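Local coordinates for lipoprotein (PDB 7ADK) that is a mycoplasma lipoprotein with a DUF31 peptidase domain of the PA clan and is probably a protease, perhaps of the serine type, at residues D433-A436 / G437-T441; E826-N829 / K830-G834. All coordinates share one frame; numbering follows the deposited sequence.

Interaction 1: D433-A436 / G437-T441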
loop_
_atom_site.group_PDB
_atom_site.type_symbol
_atom_site.label_atom_id
_atom_site.label_comp_id
_atom_site.label_asym_id
_atom_site.label_seq_id
_atom_site.Cartn_x
_atom_site.Cartn_y
_atom_site.Cartn_z
ATOM N N ASP B 433 -40.694 2.593 4.942
ATOM C CA ASP B 433 -41.225 1.351 5.502
ATOM C C ASP B 433 -42.690 1.111 5.097
ATOM O O ASP B 433 -43.618 1.582 5.755
ATOM C CB ASP B 433 -40.966 1.349 7.016
ATOM C CG ASP B 433 -41.252 -0.003 7.669
ATOM O OD1 ASP B 433 -41.787 -0.898 6.997
ATOM O OD2 ASP B 433 -40.894 -0.189 8.849
ATOM N N GLU B 434 -42.909 0.397 3.989
ATOM C CA GLU B 434 -44.251 0.072 3.473
ATOM C C GLU B 434 -44.832 -1.220 4.087
ATOM O O GLU B 434 -46.038 -1.361 4.217
ATOM C CB GLU B 434 -44.194 -0.147 1.951
ATOM C CG GLU B 434 -43.547 0.981 1.132
ATOM C CD GLU B 434 -42.081 0.685 0.782
ATOM O OE1 GLU B 434 -41.415 -0.091 1.502
ATOM O OE2 GLU B 434 -41.601 1.196 -0.249
ATOM N N ASN B 435 -43.984 -2.182 4.433
ATOM C CA ASN B 435 -44.298 -3.600 4.641
ATOM C C ASN B 435 -44.017 -4.084 6.077
ATOM O O ASN B 435 -43.429 -5.143 6.273
ATOM C CB ASN B 435 -43.553 -4.454 3.593
ATOM C CG ASN B 435 -43.911 -4.211 2.146
ATOM O OD1 ASN B 435 -44.912 -3.606 1.804
ATOM N ND2 ASN B 435 -43.101 -4.700 1.241
ATOM N N ALA B 436 -44.393 -3.307 7.091
ATOM C CA ALA B 436 -44.203 -3.638 8.510
ATOM C C ALA B 436 -42.746 -4.009 8.880
ATOM O O ALA B 436 -42.493 -4.888 9.701
ATOM C CB ALA B 436 -45.250 -4.679 8.935
ATOM N N GLY B 437 -41.773 -3.378 8.228
ATOM C CA GLY B 437 -40.336 -3.602 8.365
ATOM C C GLY B 437 -39.785 -4.890 7.745
ATOM O O GLY B 437 -38.590 -5.132 7.875
ATOM N N LYS B 438 -40.606 -5.730 7.097
ATOM C CA LYS B 438 -40.241 -7.104 6.696
ATOM C C LYS B 438 -39.154 -7.180 5.615
ATOM O O LYS B 438 -38.228 -7.973 5.746
ATOM C CB LYS B 438 -41.498 -7.867 6.260
ATOM C CG LYS B 438 -42.465 -8.142 7.415
ATOM C CD LYS B 438 -43.713 -8.918 7.004
ATOM C CE LYS B 438 -44.645 -8.127 6.108
ATOM N NZ LYS B 438 -45.853 -8.853 5.777
ATOM N N ASN B 439 -39.275 -6.408 4.539
ATOM C CA ASN B 439 -38.415 -6.495 3.348
ATOM C C ASN B 439 -38.361 -5.153 2.581
ATOM O O ASN B 439 -39.075 -4.992 1.591
ATOM C CB ASN B 439 -38.844 -7.705 2.466
ATOM C CG ASN B 439 -40.312 -7.787 2.048
ATOM O OD1 ASN B 439 -41.212 -7.206 2.631
ATOM N ND2 ASN B 439 -40.616 -8.530 1.021
ATOM N N PRO B 440 -37.553 -4.166 3.025
ATOM C CA PRO B 440 -37.477 -2.834 2.418
ATOM C C PRO B 440 -36.638 -2.797 1.136
ATOM O O PRO B 440 -35.701 -3.567 0.973
ATOM C CB PRO B 440 -36.872 -1.942 3.499
ATOM C CG PRO B 440 -35.929 -2.890 4.219
ATOM C CD PRO B 440 -36.682 -4.212 4.187
ATOM N N THR B 441 -36.943 -1.864 0.237
ATOM C CA THR B 441 -36.260 -1.700 -1.065
ATOM C C THR B 441 -35.755 -0.285 -1.368
ATOM O O THR B 441 -34.915 -0.114 -2.251
ATOM C CB THR B 441 -37.182 -2.123 -2.217
ATOM O OG1 THR B 441 -38.319 -1.295 -2.248
ATOM C CG2 THR B 441 -37.659 -3.557 -2.110
#
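The amide N of G437 donates to OD1 of D433 over 2.8 Å, on the lone pair that faces OD2; the N-H...O angle is 145°. D433 lays its carboxylate there because CG stands anti to the backbone N (chi1 -170°), which carries the group back over the turn that follows. That turn, N435 to K438, is a type I' beta turn, with A436 and G437 at its corners, both at positive phi. It is closed by K438 N bonding to N435 O at 3.0 Å, a nearly straight bond although the donor stands above the carbonyl plane. The aliphatic chain of K438, bent at chi3, folds back alongside the same oxygen. Further along, the amides of N435 and N439, their planes 43° apart, meet through a weak bond from N435 ND2 to N439 OD1 (3.4 Å); N439 ND2 is held by N576. The whole forms the surface connection between antiparallel strands 421-433 and 442-447. One carboxylate thus anchors a corner amide while a backbone bond closes the turn, and the partial positive charge of the G437 N-H would probably help stabilise an ionised D433.

Interaction 2: E826-N829 / K830-G834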
loop_
_atom_site.group_PDB
_atom_site.type_symbol
_atom_site.label_atom_id
_atom_site.label_comp_id
_atom_site.label_asym_id
_atom_site.label_seq_id
_atom_site.Cartn_x
_atom_site.Cartn_y
_atom_site.Cartn_z
ATOM N N GLU B 826 -39.096 16.888 7.508
ATOM C CA GLU B 826 -40.142 17.719 6.903
ATOM C C GLU B 826 -40.054 17.792 5.367
ATOM O O GLU B 826 -41.052 18.054 4.706
ATOM C CB GLU B 826 -40.214 19.075 7.616
ATOM C CG GLU B 826 -39.023 19.990 7.378
ATOM C CD GLU B 826 -38.794 21.031 8.487
ATOM O OE1 GLU B 826 -39.710 21.317 9.290
ATOM O OE2 GLU B 826 -37.662 21.569 8.538
ATOM N N VAL B 827 -38.889 17.481 4.792
ATOM C CA VAL B 827 -38.741 17.126 3.374
ATOM C C VAL B 827 -39.403 15.784 3.075
ATOM O O VAL B 827 -40.177 15.657 2.129
ATOM C CB VAL B 827 -37.260 17.116 2.984
ATOM C CG1 VAL B 827 -37.001 16.474 1.646
ATOM C CG2 VAL B 827 -36.712 18.528 2.941
ATOM N N MET B 828 -39.166 14.769 3.895
ATOM C CA MET B 828 -39.726 13.447 3.664
ATOM C C MET B 828 -41.244 13.386 3.915
ATOM O O MET B 828 -41.954 12.642 3.248
ATOM C CB MET B 828 -38.916 12.409 4.448
ATOM C CG MET B 828 -39.128 11.040 3.810
ATOM S SD MET B 828 -37.996 9.738 4.323
ATOM C CE MET B 828 -38.713 8.355 3.418
ATOM N N ASN B 829 -41.770 14.246 4.790
ATOM C CA ASN B 829 -43.189 14.407 5.085
ATOM C C ASN B 829 -44.013 14.820 3.862
ATOM O O ASN B 829 -45.110 14.304 3.681
ATOM C CB ASN B 829 -43.345 15.447 6.204
ATOM C CG ASN B 829 -44.783 15.605 6.655
ATOM O OD1 ASN B 829 -45.476 14.650 6.940
ATOM N ND2 ASN B 829 -45.286 16.797 6.721
ATOM N N LYS B 830 -43.509 15.728 3.016
ATOM C CA LYS B 830 -44.207 16.135 1.787
ATOM C C LYS B 830 -44.131 15.077 0.685
ATOM O O LYS B 830 -45.098 14.896 -0.047
ATOM C CB LYS B 830 -43.746 17.521 1.306
ATOM C CG LYS B 830 -42.267 17.629 0.925
ATOM C CD LYS B 830 -41.935 18.933 0.203
ATOM C CE LYS B 830 -40.505 18.918 -0.316
ATOM N NZ LYS B 830 -40.131 20.163 -0.990
ATOM N N MET B 831 -43.020 14.347 0.579
ATOM C CA MET B 831 -42.846 13.288 -0.422
ATOM C C MET B 831 -43.679 12.034 -0.119
ATOM O O MET B 831 -44.256 11.451 -1.031
ATOM C CB MET B 831 -41.358 12.932 -0.553
ATOM C CG MET B 831 -40.537 14.134 -1.037
ATOM S SD MET B 831 -38.810 13.791 -1.418
ATOM C CE MET B 831 -39.000 12.733 -2.873
ATOM N N TYR B 832 -43.768 11.630 1.151
ATOM C CA TYR B 832 -44.342 10.352 1.605
ATOM C C TYR B 832 -45.362 10.529 2.750
ATOM O O TYR B 832 -45.325 9.830 3.764
ATOM C CB TYR B 832 -43.201 9.376 1.937
ATOM C CG TYR B 832 -42.229 9.150 0.796
ATOM C CD1 TYR B 832 -42.644 8.463 -0.356
ATOM C CD2 TYR B 832 -40.927 9.672 0.859
ATOM C CE1 TYR B 832 -41.763 8.299 -1.436
ATOM C CE2 TYR B 832 -40.030 9.488 -0.204
ATOM C CZ TYR B 832 -40.454 8.807 -1.362
ATOM O OH TYR B 832 -39.628 8.650 -2.425
ATOM N N SER B 833 -46.287 11.481 2.592
ATOM C CA SER B 833 -47.281 11.876 3.589
ATOM C C SER B 833 -48.095 10.686 4.092
ATOM O O SER B 833 -48.739 9.980 3.317
ATOM C CB SER B 833 -48.200 12.952 3.003
ATOM O OG SER B 833 -48.759 12.514 1.778
ATOM N N GLY B 834 -48.069 10.457 5.403
ATOM C CA GLY B 834 -48.769 9.360 6.075
ATOM C C GLY B 834 -48.014 8.030 6.157
ATOM O O GLY B 834 -48.407 7.174 6.951
#
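M828 lies against the ring of Y832, one helical turn on, and this pair is the close-packed side of the contact. CE comes within 3.6 Å of Y832 CD2, approaching the ring obliquely, while CG of M828 sits at the ring edge, in plane, 3.7 Å from the same carbon. With CG anti to the backbone N (chi1 -158°) and the chain extended beyond it, the thioether runs past the ring. L432 and Y444, from strands 421-433 and 442-447, touch both side chains, and F844 adds a further aromatic neighbour; the phenol OH is hydrogen-bonded to E544. The backbone of the same two residues is joined by Y832 N to M828 O at 3.0 Å, as the last turn of helix 824-831 ends and Y832 leaves helical geometry. The next bond back, M831 N to V827 O, is weak at 3.5 Å.

V827 CG1 and M831 SD, 4.5 Å apart, make a looser apolar contact that still faces strand 503-507, where both residues touch I506. The solvent side belongs to K830 and S833, both exposed; the extended K830 chain runs back past V827 O. Apolar contact and one good backbone bond thus secure the packed side of the helix end, whereas K830 and S833 add no side-chain hydrogen bond between 826-829 and 830-834.

Overall arrangement
Interaction 1 is a surface turn with no buried residue among those that touch, whereas interaction 2 is partly buried, one face of its helix end turned to the protein. Their centres lie about 17 Å apart and their nearest atoms about 6 Å apart, without touching. Both attend to the same antiparallel sheet: 433-441 links strands 421-433 and 442-447 at their ends, while helix 824-831 packs M828 and Y832 on side chains of these two strands. Backbone bonding between D433 and K836 also ties the turn to the chain just after the helix. Polar bonds shape the turn; apolar packing seats the helix.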